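TetR family transcriptional regulator (Chloroflexus aurantiacus, PDB 3NRG) probably acts as a TetR-type transcription factor that binds regulatory DNA through a helix-turn-helix motif. Local coordinates at residues Trp93-Asp96 against Val97-Phe101; Glu185-Glu189 against Gly190-Leu194. All blocks are in the same frame, centred on the assembly; numbering follows the deposited sequence.

Interaction 1: residues Trp93-Asp96 against Val97-Phe101; sequences WLLD and VGIQF
Trp-93 and Val-97 open a run of i-to-i+4 contacts along a single alpha-helix, residues 87-104, in the all-helical C-terminal domain of this TetR-family regulator. The side chains meet on three strips of the helix. On the first, the methyl CG2 of Val-97 sits over one face of the Trp-93 six-membered ring, a CH-pi contact 3.8 Å from the ring centroid. CG of Trp-93, anti to the backbone N (chi1 177°), carries the ring along the helix, and chi2 of 90° turns its face to Val-97; NE1 is hydrogen-bonded to the carbonyl of Pro-80. Val-97 also touches Leu-76 of helix 57-78. The second strip, round the helix from it, faces the core: CG of Leu-95 meets CD1 of Ile-99 at 3.9 Å, and both residues pack on Leu-171 of helix 157-179 and Ile-203 of helix 196-214. Under these contacts run regular helical bonds, Val-97 N to Trp-93 O at 3.0 Å and Ile-99 N to Leu-95 O at 3.1 Å among them. Asp-96 and Gln-100 make up the third, partly exposed strip. They run alongside each other in the same direction, with carboxylate and amide planes 64° apart. No side-chain hydrogen bond joins them: what OD1 of Asp-96 meets is the aliphatic CG of Gln-100, 4.0 Å away.

Interaction 2: residues Glu185-Glu189 against Gly190-Leu194; sequences ELLRE and GGIVL
The carbonyl oxygen of Leu-186 faces three successive backbone N-H groups where the chain leaves helix 183-189. Gly-191 N is 2.9 Å from Leu-186 O, in the carbonyl plane though bent at the hydrogen; the bonds from Gly-190 N (3.1 Å) and Ile-192 N (3.5 Å) to Leu-186 O are weak. One acceptor is thus shared by three donors, two of them weakly held. This is a glycine-terminated helix C-terminus: Gly-190 is the first residue to leave helical angles, with phi at 86°, and the bond from Gly-191 resembles the 6-to-1 bond of a Schellman motif. Leu-186 supplies the apolar side as well. With its CG anti to the backbone N (chi1 -162°), CD2 meets CD1 of Ile-192 at 3.8 Å, the two side chains set nearly perpendicular, while CD1 lies against the Gly-191 carbonyl carbon. Shortening Leu-186 to an alanine would probably lose both of these contacts and open a gap beside Ile-192 and Gly-191. Within the helix itself the charges pair: Arg-188 NH2 forms a salt bridge to Glu-185 OE2 at 3.2 Å, its hydrogen bond weak, and Arg-188 NE has a longer ion pair with Glu-189 OE2, 3.8 Å apart.

Both interactions are local and belong to the C-terminal domain, but they hold different elements. Interaction 1 lies in the middle of helix 87-104, partly buried, its centre about 10 Å from that of the chain; interaction 2 is a surface contact, its centre about 18 Å from that of the chain, where helix 183-189 gives way to the loop before helix 196-214. In the first, each carbonyl takes its i+4 partner and the side chains add aromatic and aliphatic packing towards other helices and, from Trp-93, a loop. In the second, one carbonyl is shared by several donors, with charges paired alongside. Between centres the interactions are about 17 Å apart, and they do not touch.

Interaction 1: residues Trp93-Asp96 against Val97-Phe101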
loop_
_atom_site.group_PDB
_atom_site.type_symbol
_atom_site.label_atom_id
_atom_site.label_comp_id
_atom_site.label_asym_id
_atom_site.label_seq_id
_atom_site.Cartn_x
_atom_site.Cartn_y
_atom_site.Cartn_z
ATOM N N TRP A 93 7.092 -14.384 -2.165
ATOM C CA TRP A 93 7.695 -13.316 -2.952
ATOM C C TRP A 93 6.763 -12.089 -2.987
ATOM O O TRP A 93 7.219 -10.970 -2.757
ATOM C CB TRP A 93 8.000 -13.810 -4.385
ATOM C CG TRP A 93 8.563 -12.751 -5.294
ATOM C CD1 TRP A 93 9.880 -12.450 -5.488
ATOM C CD2 TRP A 93 7.818 -11.869 -6.151
ATOM N NE1 TRP A 93 10.003 -11.426 -6.400
ATOM C CE2 TRP A 93 8.752 -11.046 -6.818
ATOM C CE3 TRP A 93 6.446 -11.695 -6.420
ATOM C CZ2 TRP A 93 8.362 -10.049 -7.723
ATOM C CZ3 TRP A 93 6.061 -10.711 -7.317
ATOM C CH2 TRP A 93 7.011 -9.905 -7.962
ATOM N N LEU A 94 5.456 -12.311 -3.249
ATOM C CA LEU A 94 4.455 -11.242 -3.327
ATOM C C LEU A 94 4.238 -10.558 -1.963
ATOM O O LEU A 94 4.018 -9.342 -1.908
ATOM C CB LEU A 94 3.129 -11.796 -3.873
ATOM C CG LEU A 94 2.057 -10.763 -4.255
ATOM C CD1 LEU A 94 2.500 -9.919 -5.478
ATOM C CD2 LEU A 94 0.722 -11.449 -4.523
ATOM N N LEU A 95 4.307 -11.335 -0.869
ATOM C CA LEU A 95 4.179 -10.807 0.492
ATOM C C LEU A 95 5.390 -9.928 0.824
ATOM O O LEU A 95 5.227 -8.840 1.373
ATOM C CB LEU A 95 4.053 -11.974 1.499
ATOM C CG LEU A 95 3.709 -11.624 2.952
ATOM C CD1 LEU A 95 2.484 -10.721 3.037
ATOM C CD2 LEU A 95 3.481 -12.883 3.763
ATOM N N ASP A 96 6.596 -10.378 0.414
ATOM C CA ASP A 96 7.851 -9.653 0.605
ATOM C C ASP A 96 7.842 -8.316 -0.163
ATOM O O ASP A 96 8.224 -7.288 0.397
ATOM C CB ASP A 96 9.031 -10.519 0.144
ATOM C CG ASP A 96 10.208 -10.513 1.091
ATOM O OD1 ASP A 96 10.819 -9.427 1.277
ATOM O OD2 ASP A 96 10.572 -11.602 1.590
ATOM N N VAL A 97 7.380 -8.334 -1.436
ATOM C CA VAL A 97 7.280 -7.134 -2.277
ATOM C C VAL A 97 6.339 -6.087 -1.640
ATOM O O VAL A 97 6.716 -4.919 -1.502
ATOM C CB VAL A 97 6.854 -7.492 -3.731
ATOM C CG1 VAL A 97 6.423 -6.247 -4.505
ATOM C CG2 VAL A 97 7.975 -8.219 -4.464
ATOM N N GLY A 98 5.143 -6.529 -1.239
ATOM C CA GLY A 98 4.148 -5.672 -0.601
ATOM C C GLY A 98 4.673 -4.981 0.640
ATOM O O GLY A 98 4.436 -3.788 0.839
ATOM N N ILE A 99 5.429 -5.724 1.461
ATOM C CA ILE A 99 6.046 -5.215 2.685
ATOM C C ILE A 99 7.207 -4.234 2.356
ATOM O O ILE A 99 7.330 -3.189 3.005
ATOM C CB ILE A 99 6.480 -6.413 3.592
ATOM C CG1 ILE A 99 5.222 -7.132 4.183
ATOM C CG2 ILE A 99 7.428 -5.965 4.704
ATOM C CD1 ILE A 99 5.451 -8.599 4.667
ATOM N N GLN A 100 8.015 -4.547 1.313
ATOM C CA GLN A 100 9.130 -3.683 0.905
ATOM C C GLN A 100 8.635 -2.348 0.343
ATOM O O GLN A 100 9.233 -1.309 0.628
ATOM C CB GLN A 100 10.053 -4.391 -0.102
ATOM C CG GLN A 100 10.929 -5.495 0.508
ATOM C CD GLN A 100 11.881 -4.977 1.562
ATOM O OE1 GLN A 100 11.636 -5.104 2.768
ATOM N NE2 GLN A 100 12.999 -4.400 1.129
ATOM N N PHE A 101 7.515 -2.368 -0.416
ATOM C CA PHE A 101 6.916 -1.147 -0.963
ATOM C C PHE A 101 6.402 -0.236 0.164
ATOM O O PHE A 101 6.515 0.989 0.070
ATOM C CB PHE A 101 5.777 -1.477 -1.958
ATOM C CG PHE A 101 5.077 -0.242 -2.477
ATOM C CD1 PHE A 101 5.701 0.594 -3.400
ATOM C CD2 PHE A 101 3.844 0.146 -1.966
ATOM C CE1 PHE A 101 5.102 1.794 -3.797
ATOM C CE2 PHE A 101 3.238 1.336 -2.381
ATOM C CZ PHE A 101 3.868 2.148 -3.299
#

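Interaction 2: residues Glu185-Glu189 against Gly190-Leu194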
loop_
_atom_site.group_PDB
_atom_site.type_symbol
_atom_site.label_atom_id
_atom_site.label_comp_id
_atom_site.label_asym_id
_atom_site.label_seq_id
_atom_site.Cartn_x
_atom_site.Cartn_y
_atom_site.Cartn_z
ATOM N N GLU A 185 11.442 7.734 12.921
ATOM C CA GLU A 185 12.823 8.035 12.539
ATOM C C GLU A 185 13.454 6.878 11.759
ATOM O O GLU A 185 14.190 7.117 10.805
ATOM C CB GLU A 185 13.666 8.387 13.787
ATOM C CG GLU A 185 15.043 8.947 13.464
ATOM C CD GLU A 185 15.567 9.975 14.446
ATOM O OE1 GLU A 185 15.608 9.676 15.662
ATOM O OE2 GLU A 185 16.001 11.058 13.990
ATOM N N LEU A 186 13.137 5.622 12.142
ATOM C CA LEU A 186 13.667 4.424 11.486
ATOM C C LEU A 186 13.256 4.340 9.999
ATOM O O LEU A 186 14.078 3.971 9.159
ATOM C CB LEU A 186 13.218 3.172 12.246
ATOM C CG LEU A 186 14.000 1.893 11.986
ATOM C CD1 LEU A 186 15.461 2.034 12.438
ATOM C CD2 LEU A 186 13.351 0.725 12.694
ATOM N N LEU A 187 12.000 4.706 9.681
ATOM C CA LEU A 187 11.495 4.711 8.300
ATOM C C LEU A 187 12.043 5.904 7.505
ATOM O O LEU A 187 12.349 5.764 6.321
ATOM C CB LEU A 187 9.951 4.719 8.282
ATOM C CG LEU A 187 9.264 3.407 8.689
ATOM C CD1 LEU A 187 7.831 3.645 9.110
ATOM C CD2 LEU A 187 9.327 2.380 7.567
ATOM N N ARG A 188 12.165 7.073 8.159
ATOM C CA ARG A 188 12.675 8.290 7.532
ATOM C C ARG A 188 14.171 8.160 7.176
ATOM O O ARG A 188 14.559 8.486 6.053
ATOM C CB ARG A 188 12.421 9.506 8.442
ATOM C CG ARG A 188 12.884 10.837 7.850
ATOM C CD ARG A 188 12.563 12.022 8.751
ATOM N NE ARG A 188 13.265 11.958 10.035
ATOM C CZ ARG A 188 12.672 11.675 11.192
ATOM N NH1 ARG A 188 11.365 11.445 11.236
ATOM N NH2 ARG A 188 13.378 11.636 12.313
ATOM N N GLU A 189 14.996 7.649 8.122
ATOM C CA GLU A 189 16.445 7.473 7.918
ATOM C C GLU A 189 16.783 6.241 7.046
ATOM O O GLU A 189 17.901 6.138 6.544
ATOM C CB GLU A 189 17.191 7.397 9.269
ATOM C CG GLU A 189 16.974 8.593 10.192
ATOM C CD GLU A 189 17.609 9.901 9.765
ATOM O OE1 GLU A 189 18.775 9.880 9.314
ATOM O OE2 GLU A 189 16.977 10.959 9.985
ATOM N N GLY A 190 15.833 5.312 6.919
ATOM C CA GLY A 190 15.993 4.107 6.108
ATOM C C GLY A 190 16.651 2.939 6.822
ATOM O O GLY A 190 17.162 2.018 6.174
ATOM N N GLY A 191 16.612 2.959 8.154
ATOM C CA GLY A 191 17.218 1.913 8.974
ATOM C C GLY A 191 16.364 0.669 9.150
ATOM O O GLY A 191 16.819 -0.312 9.749
ATOM N N ILE A 192 15.113 0.691 8.621
ATOM C CA ILE A 192 14.169 -0.440 8.725
ATOM C C ILE A 192 14.747 -1.736 8.109
ATOM O O ILE A 192 14.436 -2.837 8.577
ATOM C CB ILE A 192 12.762 -0.059 8.136
ATOM C CG1 ILE A 192 11.654 -1.043 8.577
ATOM C CG2 ILE A 192 12.797 0.122 6.612
ATOM C CD1 ILE A 192 11.102 -0.793 9.975
ATOM N N VAL A 193 15.650 -1.584 7.114
ATOM C CA VAL A 193 16.304 -2.696 6.402
ATOM C C VAL A 193 17.148 -3.592 7.323
ATOM O O VAL A 193 17.391 -4.758 6.993
ATOM C CB VAL A 193 17.115 -2.201 5.169
ATOM C CG1 VAL A 193 16.196 -1.581 4.124
ATOM C CG2 VAL A 193 18.216 -1.221 5.580
ATOM N N LEU A 194 17.577 -3.055 8.483
ATOM C CA LEU A 194 18.392 -3.805 9.440
ATOM C C LEU A 194 17.567 -4.816 10.252
ATOM O O LEU A 194 18.141 -5.642 10.965
ATOM C CB LEU A 194 19.150 -2.849 10.384
ATOM C CG LEU A 194 20.032 -1.790 9.726
ATOM C CD1 LEU A 194 20.708 -0.943 10.766
ATOM C CD2 LEU A 194 21.058 -2.421 8.818
#